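PDB 4IGX: kirola from Actinidia deliciosa, which probably binds small hydrophobic ligands in an internal cavity, as relatives of the Bet v 1 family do, and is the kiwifruit allergen Act d 11. Local coordinates for residues 12-17 with 143-148; 82-87 with 100-105. All blocks are in the same frame, centred on the assembly; numbering follows the deposited sequence.

Contact 1 of 2, residues 12-17 with 143-148; sequences EILSDG and DIETYH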
loop_
_atom_site.group_PDB
_atom_site.type_symbol
_atom_site.label_atom_id
_atom_site.label_comp_id
_atom_site.label_asym_id
_atom_site.label_seq_id
_atom_site.Cartn_x
_atom_site.Cartn_y
_atom_site.Cartn_z
ATOM N N GLU A 12 5.416 4.628 13.421
ATOM C CA GLU A 12 6.059 5.939 13.496
ATOM C C GLU A 12 7.116 5.968 12.387
ATOM O O GLU A 12 7.788 4.959 12.128
ATOM C CB GLU A 12 6.701 6.127 14.858
ATOM C CG GLU A 12 7.317 7.530 15.135
ATOM C CD GLU A 12 6.405 8.450 15.951
ATOM O OE1 GLU A 12 5.169 8.354 15.764
ATOM O OE2 GLU A 12 6.921 9.268 16.774
ATOM N N ILE A 13 7.209 7.089 11.681
ATOM C CA ILE A 13 8.256 7.266 10.701
ATOM C C ILE A 13 9.061 8.494 11.164
ATOM O O ILE A 13 8.503 9.421 11.731
ATOM C CB ILE A 13 7.715 7.458 9.280
ATOM C CG1 ILE A 13 6.672 8.592 9.225
ATOM C CG2 ILE A 13 7.100 6.125 8.714
ATOM C CD1 ILE A 13 6.617 9.306 7.851
ATOM N N LEU A 14 10.367 8.478 10.940
ATOM C CA LEU A 14 11.235 9.577 11.360
ATOM C C LEU A 14 11.519 10.551 10.229
ATOM O O LEU A 14 12.026 11.612 10.472
ATOM C CB LEU A 14 12.546 9.031 11.915
ATOM C CG LEU A 14 12.343 8.083 13.090
ATOM C CD1 LEU A 14 13.672 7.460 13.507
ATOM C CD2 LEU A 14 11.649 8.807 14.253
ATOM N N SER A 15 11.180 10.185 8.996
ATOM C CA SER A 15 11.364 11.082 7.860
ATOM C C SER A 15 10.140 12.002 7.715
ATOM O O SER A 15 9.196 11.934 8.501
ATOM C CB SER A 15 11.583 10.250 6.591
ATOM O OG SER A 15 10.460 9.410 6.335
ATOM N N ASP A 16 10.150 12.843 6.693
ATOM C CA ASP A 16 9.075 13.804 6.476
ATOM C C ASP A 16 7.816 13.117 5.926
ATOM O O ASP A 16 7.848 12.447 4.887
ATOM C CB ASP A 16 9.564 14.911 5.536
ATOM C CG ASP A 16 8.646 16.080 5.516
ATOM O OD1 ASP A 16 9.057 17.183 5.919
ATOM O OD2 ASP A 16 7.485 15.882 5.128
ATOM N N GLY A 17 6.710 13.286 6.647
ATOM C CA GLY A 17 5.458 12.595 6.332
ATOM C C GLY A 17 4.837 13.084 5.042
ATOM O O GLY A 17 4.244 12.309 4.286
ATOM N N ASP A 143 11.652 0.958 4.533
ATOM C CA ASP A 143 12.609 1.109 3.449
ATOM C C ASP A 143 12.538 2.565 2.973
ATOM O O ASP A 143 13.556 3.214 2.783
ATOM C CB ASP A 143 12.277 0.169 2.275
ATOM C CG ASP A 143 12.614 -1.307 2.556
ATOM O OD1 ASP A 143 13.356 -1.654 3.500
ATOM O OD2 ASP A 143 12.128 -2.162 1.785
ATOM N N ILE A 144 11.312 3.070 2.825
ATOM C CA ILE A 144 11.052 4.393 2.292
ATOM C C ILE A 144 11.624 5.443 3.250
ATOM O O ILE A 144 12.327 6.351 2.844
ATOM C CB ILE A 144 9.541 4.571 2.059
ATOM C CG1 ILE A 144 9.086 3.689 0.892
ATOM C CG2 ILE A 144 9.165 6.008 1.764
ATOM C CD1 ILE A 144 7.613 3.820 0.552
ATOM N N GLU A 145 11.339 5.261 4.527
ATOM C CA GLU A 145 11.847 6.106 5.584
ATOM C C GLU A 145 13.360 6.167 5.495
ATOM O O GLU A 145 13.915 7.250 5.316
ATOM C CB GLU A 145 11.402 5.525 6.934
ATOM C CG GLU A 145 11.626 6.393 8.162
ATOM C CD GLU A 145 11.459 5.614 9.492
ATOM O OE1 GLU A 145 11.611 6.219 10.581
ATOM O OE2 GLU A 145 11.188 4.391 9.458
ATOM N N THR A 146 14.032 5.008 5.580
ATOM C CA THR A 146 15.495 4.994 5.593
ATOM C C THR A 146 16.061 5.559 4.299
ATOM O O THR A 146 17.024 6.297 4.327
ATOM C CB THR A 146 16.103 3.580 5.878
ATOM O OG1 THR A 146 15.470 2.611 5.036
ATOM C CG2 THR A 146 15.883 3.180 7.328
ATOM N N TYR A 147 15.436 5.249 3.171
ATOM C CA TYR A 147 15.831 5.819 1.875
ATOM C C TYR A 147 15.887 7.346 1.931
ATOM O O TYR A 147 16.801 7.952 1.417
ATOM C CB TYR A 147 14.858 5.346 0.794
ATOM C CG TYR A 147 15.020 5.971 -0.585
ATOM C CD1 TYR A 147 14.588 7.271 -0.828
ATOM C CD2 TYR A 147 15.552 5.245 -1.653
ATOM C CE1 TYR A 147 14.702 7.856 -2.070
ATOM C CE2 TYR A 147 15.666 5.831 -2.926
ATOM C CZ TYR A 147 15.230 7.136 -3.113
ATOM O OH TYR A 147 15.310 7.752 -4.323
ATOM N N HIS A 148 14.942 7.953 2.608
ATOM C CA HIS A 148 14.860 9.382 2.701
ATOM C C HIS A 148 15.648 9.957 3.873
ATOM O O HIS A 148 15.759 11.131 3.976
ATOM C CB HIS A 148 13.388 9.819 2.767
ATOM C CG HIS A 148 12.660 9.667 1.474
ATOM N ND1 HIS A 148 12.790 10.558 0.445
ATOM C CD2 HIS A 148 11.841 8.694 1.025
ATOM C CE1 HIS A 148 12.078 10.143 -0.582
ATOM N NE2 HIS A 148 11.489 9.016 -0.251
#
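Glu145 reaches from the last turns of the long C-terminal helix to the loop that follows the first strand, where Leu14 N bonds its carboxylate and Ser15 OG lies in van der Waals contact with its CB and CG. It illustrates how a single acidic side chain can join a helix to an irregular loop by gripping main chain rather than another side chain. At the base of the side chain, Glu145 CB lies 4.0 Å from Ser15 OG. CG comes next, turned anti to the backbone N (chi1 -170°), which sends the rest of the extended chain outward from the helix; Glu145 CG rests 3.7 Å from the same Ser15 OG. Glu145 CD then passes over the backbone at the Ile13-Leu14 junction, 3.8 Å from Ile13 CA. At the tip, Glu145 OE1 accepts a hydrogen bond from Leu14 N at 2.6 Å. The bond is bent to 148° at the hydrogen, and the donor stands above the carboxylate plane, 41° out of it. Leu14 CG lies beside Glu145 OE1, 3.2 Å away. Ser15 fits beside the helix, Ser15 CB being 4.3 Å from His148 CB. The loop is held from other sides too: Asn112 bonds Ile13 O through ND2, and Asp16 caps helix 17-25 through Val19 N. His148 in turn packs on Val19 and Ile23 of that helix, so the end of helix 131-148 meets both loop 12-17 and helix 17-25, which follows that loop. Since Glu145 is buried, its carboxylate would probably pay a desolvation cost if ionised. The N-H...O hydrogen bond from Leu14 probably offsets part of that cost, though its bend and its tilt from the carboxylate plane make it less than ideal.

Contact 2 of 2, residues 82-87 with 100-105; sequences SVTFKI and IIIVQV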
loop_
_atom_site.group_PDB
_atom_site.type_symbol
_atom_site.label_atom_id
_atom_site.label_comp_id
_atom_site.label_asym_id
_atom_site.label_seq_id
_atom_site.Cartn_x
_atom_site.Cartn_y
_atom_site.Cartn_z
ATOM N N SER A 82 -4.552 10.626 2.837
ATOM C CA SER A 82 -4.940 9.236 2.694
ATOM C C SER A 82 -5.044 8.851 1.215
ATOM O O SER A 82 -5.458 9.654 0.390
ATOM C CB SER A 82 -6.280 9.055 3.415
ATOM O OG SER A 82 -6.916 7.837 3.090
ATOM N N VAL A 83 -4.650 7.619 0.890
ATOM C CA VAL A 83 -4.917 7.018 -0.422
ATOM C C VAL A 83 -5.467 5.605 -0.245
ATOM O O VAL A 83 -5.008 4.869 0.609
ATOM C CB VAL A 83 -3.636 6.941 -1.319
ATOM C CG1 VAL A 83 -4.011 6.447 -2.768
ATOM C CG2 VAL A 83 -2.921 8.267 -1.378
ATOM N N THR A 84 -6.430 5.241 -1.083
ATOM C CA THR A 84 -7.141 3.978 -1.029
ATOM C C THR A 84 -7.000 3.217 -2.364
ATOM O O THR A 84 -7.377 3.716 -3.423
ATOM C CB THR A 84 -8.646 4.207 -0.767
ATOM O OG1 THR A 84 -8.803 4.981 0.423
ATOM C CG2 THR A 84 -9.373 2.912 -0.598
ATOM N N PHE A 85 -6.444 2.019 -2.267
ATOM C CA PHE A 85 -6.239 1.106 -3.353
ATOM C C PHE A 85 -7.171 -0.080 -3.198
ATOM O O PHE A 85 -7.254 -0.648 -2.098
ATOM C CB PHE A 85 -4.823 0.548 -3.281
ATOM C CG PHE A 85 -3.777 1.585 -3.353
ATOM C CD1 PHE A 85 -3.366 2.067 -4.578
ATOM C CD2 PHE A 85 -3.213 2.106 -2.190
ATOM C CE1 PHE A 85 -2.393 3.025 -4.643
ATOM C CE2 PHE A 85 -2.254 3.085 -2.255
ATOM C CZ PHE A 85 -1.840 3.534 -3.489
ATOM N N LYS A 86 -7.836 -0.482 -4.283
ATOM C CA LYS A 86 -8.603 -1.708 -4.275
ATOM C C LYS A 86 -7.938 -2.736 -5.175
ATOM O O LYS A 86 -7.687 -2.450 -6.328
ATOM C CB LYS A 86 -10.006 -1.447 -4.792
ATOM C CG LYS A 86 -10.868 -2.691 -4.983
ATOM C CD LYS A 86 -12.233 -2.274 -5.414
ATOM C CE LYS A 86 -13.042 -3.410 -5.894
ATOM N NZ LYS A 86 -14.385 -2.872 -6.269
ATOM N N ILE A 87 -7.717 -3.944 -4.670
ATOM C CA ILE A 87 -7.044 -4.970 -5.450
ATOM C C ILE A 87 -8.086 -5.693 -6.284
ATOM O O ILE A 87 -9.039 -6.222 -5.755
ATOM C CB ILE A 87 -6.315 -6.005 -4.564
ATOM C CG1 ILE A 87 -5.133 -5.377 -3.789
ATOM C CG2 ILE A 87 -5.738 -7.078 -5.438
ATOM C CD1 ILE A 87 -5.474 -4.528 -2.665
ATOM N N ILE A 100 -9.098 -4.159 0.260
ATOM C CA ILE A 100 -8.896 -2.696 0.186
ATOM C C ILE A 100 -7.748 -2.263 1.080
ATOM O O ILE A 100 -7.726 -2.604 2.239
ATOM C CB ILE A 100 -10.152 -1.950 0.657
ATOM C CG1 ILE A 100 -11.364 -2.337 -0.211
ATOM C CG2 ILE A 100 -9.917 -0.442 0.702
ATOM C CD1 ILE A 100 -11.293 -1.792 -1.608
ATOM N N ILE A 101 -6.819 -1.497 0.538
ATOM C CA ILE A 101 -5.676 -1.022 1.293
ATOM C C ILE A 101 -5.768 0.477 1.330
ATOM O O ILE A 101 -5.871 1.149 0.283
ATOM C CB ILE A 101 -4.314 -1.444 0.696
ATOM C CG1 ILE A 101 -4.244 -2.967 0.583
ATOM C CG2 ILE A 101 -3.172 -0.899 1.574
ATOM C CD1 ILE A 101 -3.068 -3.488 -0.144
ATOM N N ILE A 102 -5.787 1.000 2.543
ATOM C CA ILE A 102 -5.767 2.434 2.750
ATOM C C ILE A 102 -4.451 2.750 3.438
ATOM O O ILE A 102 -4.074 2.061 4.393
ATOM C CB ILE A 102 -6.947 2.852 3.643
ATOM C CG1 ILE A 102 -8.255 2.364 3.014
ATOM C CG2 ILE A 102 -6.967 4.365 3.893
ATOM C CD1 ILE A 102 -9.418 2.486 3.946
ATOM N N VAL A 103 -3.734 3.759 2.939
ATOM C CA VAL A 103 -2.523 4.268 3.605
ATOM C C VAL A 103 -2.810 5.672 4.052
ATOM O O VAL A 103 -3.349 6.436 3.267
ATOM C CB VAL A 103 -1.337 4.322 2.624
ATOM C CG1 VAL A 103 -0.046 4.528 3.359
ATOM C CG2 VAL A 103 -1.291 3.033 1.768
ATOM N N GLN A 104 -2.424 6.044 5.279
ATOM C CA GLN A 104 -2.800 7.345 5.834
ATOM C C GLN A 104 -1.613 7.928 6.574
ATOM O O GLN A 104 -1.043 7.280 7.434
ATOM C CB GLN A 104 -3.984 7.171 6.801
ATOM C CG GLN A 104 -4.729 8.428 7.267
ATOM C CD GLN A 104 -4.080 9.158 8.452
ATOM O OE1 GLN A 104 -3.608 8.534 9.442
ATOM N NE2 GLN A 104 -4.058 10.492 8.367
ATOM N N VAL A 105 -1.257 9.165 6.261
ATOM C CA VAL A 105 -0.145 9.809 6.920
ATOM C C VAL A 105 -0.591 10.907 7.856
ATOM O O VAL A 105 -1.154 11.896 7.425
ATOM C CB VAL A 105 0.819 10.381 5.892
ATOM C CG1 VAL A 105 2.129 10.651 6.539
ATOM C CG2 VAL A 105 0.961 9.400 4.727
#
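The Phe85 ring meets strand 100-105 by its edge, not a face: Ile101 O lies near the ring plane beside CD2, and Val103 CG2 stands 4.1 Å from Phe85 CE2. Chi1 of -59° puts CG beside the backbone N, and chi2 turns the ring's edge to the partner strand. Outside the pair, Leu28 and Asp71 also touch Phe85. The backbones form a regular antiparallel ladder. Val83 pairs with Val103 and Phe85 with Ile101 in hydrogen-bonded pairs, two bonds each; Phe85 N meets Ile101 O at 2.8 Å. Ile87 extends the apolar row, Ile87 CD1 lying 3.6 Å from Ile101 CD1. On the sheet face carrying Ser82, Thr84, Lys86, Ile100, Ile102 and Gln104, Thr84 lies side by side with Ile102, Thr84 OG1 3.7 Å from Ile102 CG1, while Ile100 CD1 presses on the aliphatic stem of Lys86, 3.5 Å from Lys86 CB. Gln104 NE2 donates a hydrogen bond to Thr80 O. The hairpin is part of the seven-stranded antiparallel sheet of the Bet v 1 fold, between strands 65-77 and 113-122. On the face of Val83, Phe85, Ile101 and Val103, consistent with the cavity side, Arg25 of helix 17-25 touches Val83, and Trp116 of adjacent strand 113-122 lies alongside Ile101 and Val103.

From the N terminus, the chain runs along strand 5-12 into the loop 12-17 and helix 17-25, then builds the remaining strands before ending in helix 131-148. Contact 1 brings the last turns of that helix back to the early loop, closing a loop of 125 residues between its segments. Contact 2 joins two hairpin segments with 12 residues between them, and falls entirely within that larger closure, so the two nest without crossing. Their centres lie about 18 Å apart, yet they touch where Gly17 O packs against Val105 CG1. Contact 1 therefore ties the end of helix 131-148 to the loop between strand 5-12 and helix 17-25, while contact 2 ties adjacent strands within the sheet.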